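Local coordinates for conserved hypothetical protein Pfu-838710-001 (Pyrococcus furiosus, PDB 1YEM) that is of unknown function but, as a CYTH-domain protein of the class IV adenylyl cyclase-like group, probably acts on triphosphate-bearing substrates in a beta-barrel tunnel, at residues 13-18 against 147-152; 36-41 against 57-62. One frame throughout, in Å; residues are numbered along the deposited sequence.

Contact 1 of 2, residues 13-18 against 147-152; sequences IKFKIK and KIWEVA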
loop_
_atom_site.group_PDB
_atom_site.type_symbol
_atom_site.label_atom_id
_atom_site.label_comp_id
_atom_site.label_asym_id
_atom_site.label_seq_id
_atom_site.Cartn_x
_atom_site.Cartn_y
_atom_site.Cartn_z
ATOM N N ILE B 13 -7.402 10.784 23.223
ATOM C CA ILE B 13 -7.236 10.197 24.546
ATOM C C ILE B 13 -8.117 8.946 24.664
ATOM O O ILE B 13 -9.280 8.949 24.262
ATOM C CB ILE B 13 -7.553 11.219 25.684
ATOM C CG1 ILE B 13 -6.843 12.566 25.417
ATOM C CG2 ILE B 13 -7.151 10.651 27.057
ATOM C CD1 ILE B 13 -7.040 13.653 26.529
ATOM N N LYS B 14 -7.548 7.884 25.222
ATOM C CA LYS B 14 -8.203 6.576 25.280
ATOM C C LYS B 14 -8.638 6.266 26.725
ATOM O O LYS B 14 -7.857 6.400 27.654
ATOM C CB LYS B 14 -7.223 5.503 24.809
ATOM C CG LYS B 14 -7.736 4.075 24.812
ATOM C CD LYS B 14 -6.541 3.063 24.797
ATOM C CE LYS B 14 -5.652 3.183 23.549
ATOM N NZ LYS B 14 -6.516 3.291 22.358
ATOM N N PHE B 15 -9.875 5.807 26.880
ATOM C CA PHE B 15 -10.427 5.528 28.179
ATOM C C PHE B 15 -10.890 4.096 28.256
ATOM O O PHE B 15 -11.571 3.636 27.374
ATOM C CB PHE B 15 -11.605 6.474 28.466
ATOM C CG PHE B 15 -11.211 7.901 28.592
ATOM C CD1 PHE B 15 -11.068 8.691 27.468
ATOM C CD2 PHE B 15 -10.974 8.460 29.843
ATOM C CE1 PHE B 15 -10.700 10.023 27.577
ATOM C CE2 PHE B 15 -10.600 9.791 29.977
ATOM C CZ PHE B 15 -10.472 10.580 28.843
ATOM N N LYS B 16 -10.497 3.410 29.331
ATOM C CA LYS B 16 -11.047 2.106 29.692
ATOM C C LYS B 16 -12.524 2.241 29.995
ATOM O O LYS B 16 -12.923 3.140 30.743
ATOM C CB LYS B 16 -10.373 1.565 30.951
ATOM C CG LYS B 16 -8.897 1.343 30.838
ATOM C CD LYS B 16 -8.304 0.892 32.163
ATOM C CE LYS B 16 -6.810 1.237 32.247
ATOM N NZ LYS B 16 -6.217 0.959 33.596
ATOM N N ILE B 17 -13.333 1.365 29.413
ATOM C CA ILE B 17 -14.777 1.337 29.680
ATOM C C ILE B 17 -15.283 -0.098 29.818
ATOM O O ILE B 17 -14.565 -1.046 29.518
ATOM C CB ILE B 17 -15.581 2.016 28.544
ATOM C CG1 ILE B 17 -15.369 1.290 27.203
ATOM C CG2 ILE B 17 -15.208 3.479 28.433
ATOM C CD1 ILE B 17 -16.459 1.528 26.201
ATOM N N LYS B 18 -16.510 -0.250 30.299
ATOM C CA LYS B 18 -17.254 -1.499 30.117
ATOM C C LYS B 18 -18.254 -1.133 29.073
ATOM O O LYS B 18 -19.041 -0.213 29.283
ATOM C CB LYS B 18 -17.946 -1.947 31.405
ATOM N N LYS B 147 -11.313 20.186 24.683
ATOM C CA LYS B 147 -12.550 19.650 24.111
ATOM C C LYS B 147 -12.763 18.171 24.471
ATOM O O LYS B 147 -13.860 17.773 24.892
ATOM C CB LYS B 147 -12.554 19.798 22.593
ATOM C CG LYS B 147 -12.586 21.231 22.102
ATOM C CD LYS B 147 -12.709 21.291 20.580
ATOM C CE LYS B 147 -12.677 22.756 20.068
ATOM N N ILE B 148 -11.710 17.366 24.305
ATOM C CA ILE B 148 -11.763 15.946 24.618
ATOM C C ILE B 148 -12.090 15.723 26.091
ATOM O O ILE B 148 -12.878 14.860 26.432
ATOM C CB ILE B 148 -10.414 15.232 24.240
ATOM C CG1 ILE B 148 -10.276 15.128 22.719
ATOM C CG2 ILE B 148 -10.315 13.828 24.878
ATOM C CD1 ILE B 148 -8.840 14.957 22.259
ATOM N N TRP B 149 -11.478 16.492 26.963
ATOM C CA TRP B 149 -11.714 16.324 28.389
ATOM C C TRP B 149 -13.123 16.765 28.786
ATOM O O TRP B 149 -13.732 16.146 29.657
ATOM C CB TRP B 149 -10.631 17.040 29.218
ATOM C CG TRP B 149 -9.459 16.142 29.473
ATOM C CD1 TRP B 149 -8.177 16.277 28.985
ATOM C CD2 TRP B 149 -9.470 14.940 30.241
ATOM N NE1 TRP B 149 -7.394 15.226 29.424
ATOM C CE2 TRP B 149 -8.169 14.393 30.192
ATOM C CE3 TRP B 149 -10.462 14.261 30.971
ATOM C CZ2 TRP B 149 -7.836 13.226 30.851
ATOM C CZ3 TRP B 149 -10.125 13.092 31.624
ATOM C CH2 TRP B 149 -8.832 12.584 31.555
ATOM N N GLU B 150 -13.639 17.805 28.130
ATOM C CA GLU B 150 -15.027 18.230 28.330
ATOM C C GLU B 150 -15.992 17.113 27.950
ATOM O O GLU B 150 -16.923 16.820 28.692
ATOM C CB GLU B 150 -15.361 19.498 27.513
ATOM C CG GLU B 150 -16.729 20.114 27.925
ATOM C CD GLU B 150 -17.133 21.303 27.110
ATOM O OE1 GLU B 150 -16.493 21.599 26.081
ATOM O OE2 GLU B 150 -18.118 21.950 27.505
ATOM N N VAL B 151 -15.762 16.483 26.799
ATOM C CA VAL B 151 -16.594 15.351 26.369
ATOM C C VAL B 151 -16.490 14.189 27.369
ATOM O O VAL B 151 -17.497 13.623 27.790
ATOM C CB VAL B 151 -16.234 14.876 24.943
ATOM C CG1 VAL B 151 -16.965 13.562 24.597
ATOM C CG2 VAL B 151 -16.587 15.948 23.943
ATOM N N ALA B 152 -15.270 13.865 27.766
ATOM C CA ALA B 152 -15.054 12.760 28.680
ATOM C C ALA B 152 -15.759 12.982 30.005
ATOM O O ALA B 152 -16.381 12.072 30.534
ATOM C CB ALA B 152 -13.567 12.557 28.902
#
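Helix-on-barrel packing joins helix 141-154 to the first barrel strand, with Ile13 and Phe15 of the strand meeting Ile148, Trp149 and Ala152 of the helix. The two short segments run nearly parallel, at 20° and 10.3 Å between axes, a spacing filled by side chains alone. Ile13 extends its CG1 branch beside its own backbone N (chi1 -47°), carrying CD1 to Ile148 CG2 at 3.7 Å. The same methyl reaches the pyrrole side of the indole, where Trp149 NE1 lies 3.3 Å from Ile13 CD1, obliquely to the ring. As i and i+2 residues of a strand, Ile13 and Phe15 face the helix together; Lys14, the lysine of the CYTH family's ExExK signature, points to the other side of the closed antiparallel barrel's wall, its amine in a salt bridge with Asp133 and a cation-pi contact with Tyr167. Phe15 sends its ring edge at the other end of the indole in an offset edge-to-face stack, with planes at 87° and centroids of the Phe15 and six-membered Trp149 rings 5.3 Å apart. Its CZ sits over one face of the indole, displaced toward the rim. Ala152, one helical turn beyond Ile148, sets CB 3.7 Å from Phe15 CZ. Val162, from a loop, touches the side chains of Phe15 and Trp149, and Ile148 continues onto Ile134 and Val136 of strand 129-137.

Contact 2 of 2, residues 36-41 against 57-62; sequences YEEQED and VHNLKK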
loop_
_atom_site.group_PDB
_atom_site.type_symbol
_atom_site.label_atom_id
_atom_site.label_comp_id
_atom_site.label_asym_id
_atom_site.label_seq_id
_atom_site.Cartn_x
_atom_site.Cartn_y
_atom_site.Cartn_z
ATOM N N TYR B 36 -19.271 1.338 11.380
ATOM C CA TYR B 36 -18.913 0.146 12.136
ATOM C C TYR B 36 -17.863 -0.630 11.352
ATOM O O TYR B 36 -18.021 -0.859 10.145
ATOM C CB TYR B 36 -20.165 -0.727 12.352
ATOM C CG TYR B 36 -19.866 -2.093 12.896
ATOM C CD1 TYR B 36 -19.463 -2.256 14.210
ATOM C CD2 TYR B 36 -19.967 -3.228 12.083
ATOM C CE1 TYR B 36 -19.170 -3.512 14.718
ATOM C CE2 TYR B 36 -19.682 -4.498 12.577
ATOM C CZ TYR B 36 -19.284 -4.634 13.900
ATOM O OH TYR B 36 -19.009 -5.880 14.416
ATOM N N GLU B 37 -16.809 -1.050 12.032
ATOM C CA GLU B 37 -15.714 -1.756 11.386
ATOM C C GLU B 37 -15.253 -2.915 12.207
ATOM O O GLU B 37 -14.947 -2.751 13.381
ATOM C CB GLU B 37 -14.524 -0.824 11.186
ATOM C CG GLU B 37 -14.773 0.288 10.177
ATOM C CD GLU B 37 -13.493 1.028 9.751
ATOM O OE1 GLU B 37 -13.612 1.952 8.923
ATOM O OE2 GLU B 37 -12.384 0.691 10.233
ATOM N N GLU B 38 -15.187 -4.092 11.580
ATOM C CA GLU B 38 -14.487 -5.235 12.155
ATOM C C GLU B 38 -13.078 -5.219 11.590
ATOM O O GLU B 38 -12.874 -5.533 10.430
ATOM C CB GLU B 38 -15.199 -6.546 11.815
ATOM C CG GLU B 38 -16.621 -6.616 12.334
ATOM C CD GLU B 38 -17.439 -7.718 11.680
ATOM O OE1 GLU B 38 -18.681 -7.734 11.876
ATOM O OE2 GLU B 38 -16.850 -8.560 10.969
ATOM N N GLN B 39 -12.113 -4.853 12.425
ATOM C CA GLN B 39 -10.766 -4.575 11.965
ATOM C C GLN B 39 -9.799 -5.641 12.376
ATOM O O GLN B 39 -9.880 -6.166 13.471
ATOM C CB GLN B 39 -10.267 -3.242 12.529
ATOM C CG GLN B 39 -11.164 -2.052 12.232
ATOM C CD GLN B 39 -10.786 -0.828 13.048
ATOM O OE1 GLN B 39 -10.214 -0.945 14.116
ATOM N NE2 GLN B 39 -11.097 0.338 12.540
ATOM N N GLU B 40 -8.869 -5.939 11.475
ATOM C CA GLU B 40 -7.708 -6.745 11.784
ATOM C C GLU B 40 -6.486 -5.909 11.445
ATOM O O GLU B 40 -6.327 -5.462 10.308
ATOM C CB GLU B 40 -7.699 -8.037 10.983
ATOM C CG GLU B 40 -6.536 -8.945 11.370
ATOM C CD GLU B 40 -6.375 -10.152 10.459
ATOM O OE1 GLU B 40 -5.317 -10.809 10.551
ATOM O OE2 GLU B 40 -7.286 -10.446 9.658
ATOM N N ASP B 41 -5.638 -5.686 12.436
ATOM C CA ASP B 41 -4.496 -4.811 12.284
ATOM C C ASP B 41 -3.253 -5.618 12.467
ATOM O O ASP B 41 -3.108 -6.276 13.484
ATOM C CB ASP B 41 -4.528 -3.707 13.333
ATOM C CG ASP B 41 -5.646 -2.732 13.116
ATOM O OD1 ASP B 41 -5.807 -1.860 13.975
ATOM O OD2 ASP B 41 -6.363 -2.824 12.093
ATOM N N VAL B 57 -10.632 -4.503 6.943
ATOM C CA VAL B 57 -11.965 -4.277 7.505
ATOM C C VAL B 57 -12.937 -5.274 6.851
ATOM O O VAL B 57 -13.542 -4.988 5.801
ATOM C CB VAL B 57 -12.460 -2.812 7.289
ATOM C CG1 VAL B 57 -13.793 -2.597 7.996
ATOM C CG2 VAL B 57 -11.435 -1.799 7.795
ATOM N N HIS B 58 -13.074 -6.436 7.492
ATOM C CA HIS B 58 -13.843 -7.579 6.962
ATOM C C HIS B 58 -15.230 -7.217 6.472
ATOM O O HIS B 58 -15.584 -7.504 5.333
ATOM C CB HIS B 58 -13.957 -8.681 8.031
ATOM C CG HIS B 58 -14.633 -9.926 7.544
ATOM N ND1 HIS B 58 -15.858 -10.347 8.028
ATOM C CD2 HIS B 58 -14.268 -10.832 6.602
ATOM C CE1 HIS B 58 -16.212 -11.460 7.407
ATOM N NE2 HIS B 58 -15.266 -11.773 6.537
ATOM N N ASN B 59 -16.017 -6.580 7.330
ATOM C CA ASN B 59 -17.393 -6.252 6.980
ATOM C C ASN B 59 -17.547 -5.306 5.792
ATOM O O ASN B 59 -18.568 -5.319 5.141
ATOM C CB ASN B 59 -18.162 -5.686 8.200
ATOM C CG ASN B 59 -17.557 -4.402 8.731
ATOM O OD1 ASN B 59 -16.374 -4.355 9.064
ATOM N ND2 ASN B 59 -18.354 -3.366 8.796
ATOM N N LEU B 60 -16.554 -4.468 5.525
ATOM C CA LEU B 60 -16.655 -3.494 4.423
ATOM C C LEU B 60 -15.837 -3.884 3.196
ATOM O O LEU B 60 -15.953 -3.236 2.160
ATOM C CB LEU B 60 -16.232 -2.107 4.892
ATOM C CG LEU B 60 -17.143 -1.471 5.938
ATOM C CD1 LEU B 60 -16.607 -0.106 6.376
ATOM C CD2 LEU B 60 -18.578 -1.349 5.419
ATOM N N LYS B 61 -15.037 -4.947 3.307
ATOM C CA LYS B 61 -14.098 -5.339 2.254
ATOM C C LYS B 61 -13.172 -4.168 1.875
ATOM O O LYS B 61 -12.910 -3.932 0.695
ATOM C CB LYS B 61 -14.839 -5.895 1.005
ATOM C CG LYS B 61 -15.492 -7.290 1.211
ATOM N N LYS B 62 -12.692 -3.436 2.885
ATOM C CA LYS B 62 -11.738 -2.347 2.670
ATOM C C LYS B 62 -10.454 -2.657 3.423
ATOM O O LYS B 62 -10.472 -3.365 4.452
ATOM C CB LYS B 62 -12.303 -0.988 3.120
ATOM C CG LYS B 62 -13.541 -0.445 2.315
ATOM C CD LYS B 62 -13.493 -0.754 0.817
ATOM C CE LYS B 62 -14.448 0.146 0.018
#
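Asn59 places CG between its backbone N and carbonyl carbon (chi1 61°), and the second torsion (chi2 -56°) presents both ends of the amide to the backbone of Tyr36 and Glu38. Asn59 ND2 donates to Tyr36 O over 2.9 Å, the acceptor lying close to the amide plane while the donor stands above the carbonyl plane of Tyr36. Asn59 OD1 accepts from Glu38 N at 2.8 Å in an almost linear bond of 178°, although the N-H stands above the plane of the amide carbonyl. The amide thus occupies a carbonyl and an N-H two residues apart on the strand, as a neighbouring backbone might. With an alanine here, Tyr36 O and Glu38 N would probably lose these partners, and the turn is likely to be held less firmly against the strand. Main-chain pairing itself fades nearby: His58 N makes a weak bond to Glu38 O, and Val57 CA-H points at that same oxygen, 3.3 Å from CA to O. Val57 and Gln39 form an antiparallel non-hydrogen-bonded pair. On the face with these two, Val57 CG1 lies 3.7 Å from Glu37 CB, while Gln39 NE2 donates to Glu37 OE2 over 2.7 Å and so steadies the carboxylate beside the valine. On the other face, Tyr36 OH donates to Glu38 OE1, and Glu38 OE2 lies near the edge of the His58 ring, 3.6 Å from ND1. Farther along the strand, Asp41 forms a salt bridge with Arg55. Val57 N bonds to Lys62 O at 2.7 Å, and Lys61, with positive phi, joins Lys62 opposite Val57, the geometry of a G1 beta bulge in the hairpin turn between barrel strands 50-57 and 62-70.

Overall arrangement
From the N terminus, strand 10-17 supplies the first half of contact 1, whose partner comes much later. Strand 32-44 then opens contact 2, which closes after only 15 intervening residues, where strand 50-57 gives way to the turn. The chain goes on through the remaining barrel strands before helix 141-154 returns to the first strand and closes contact 1 over 128 residues; the shorter loop is enclosed by the longer one, without crossing. The centres of contacts 1 and 2 are 24 Å apart, on opposite sides of the chain's centre, and their nearest atoms about 10 Å apart. Contact 1 ties an outer helix to the barrel wall; contact 2 ties a hairpin turn to the adjacent strand of that sheet.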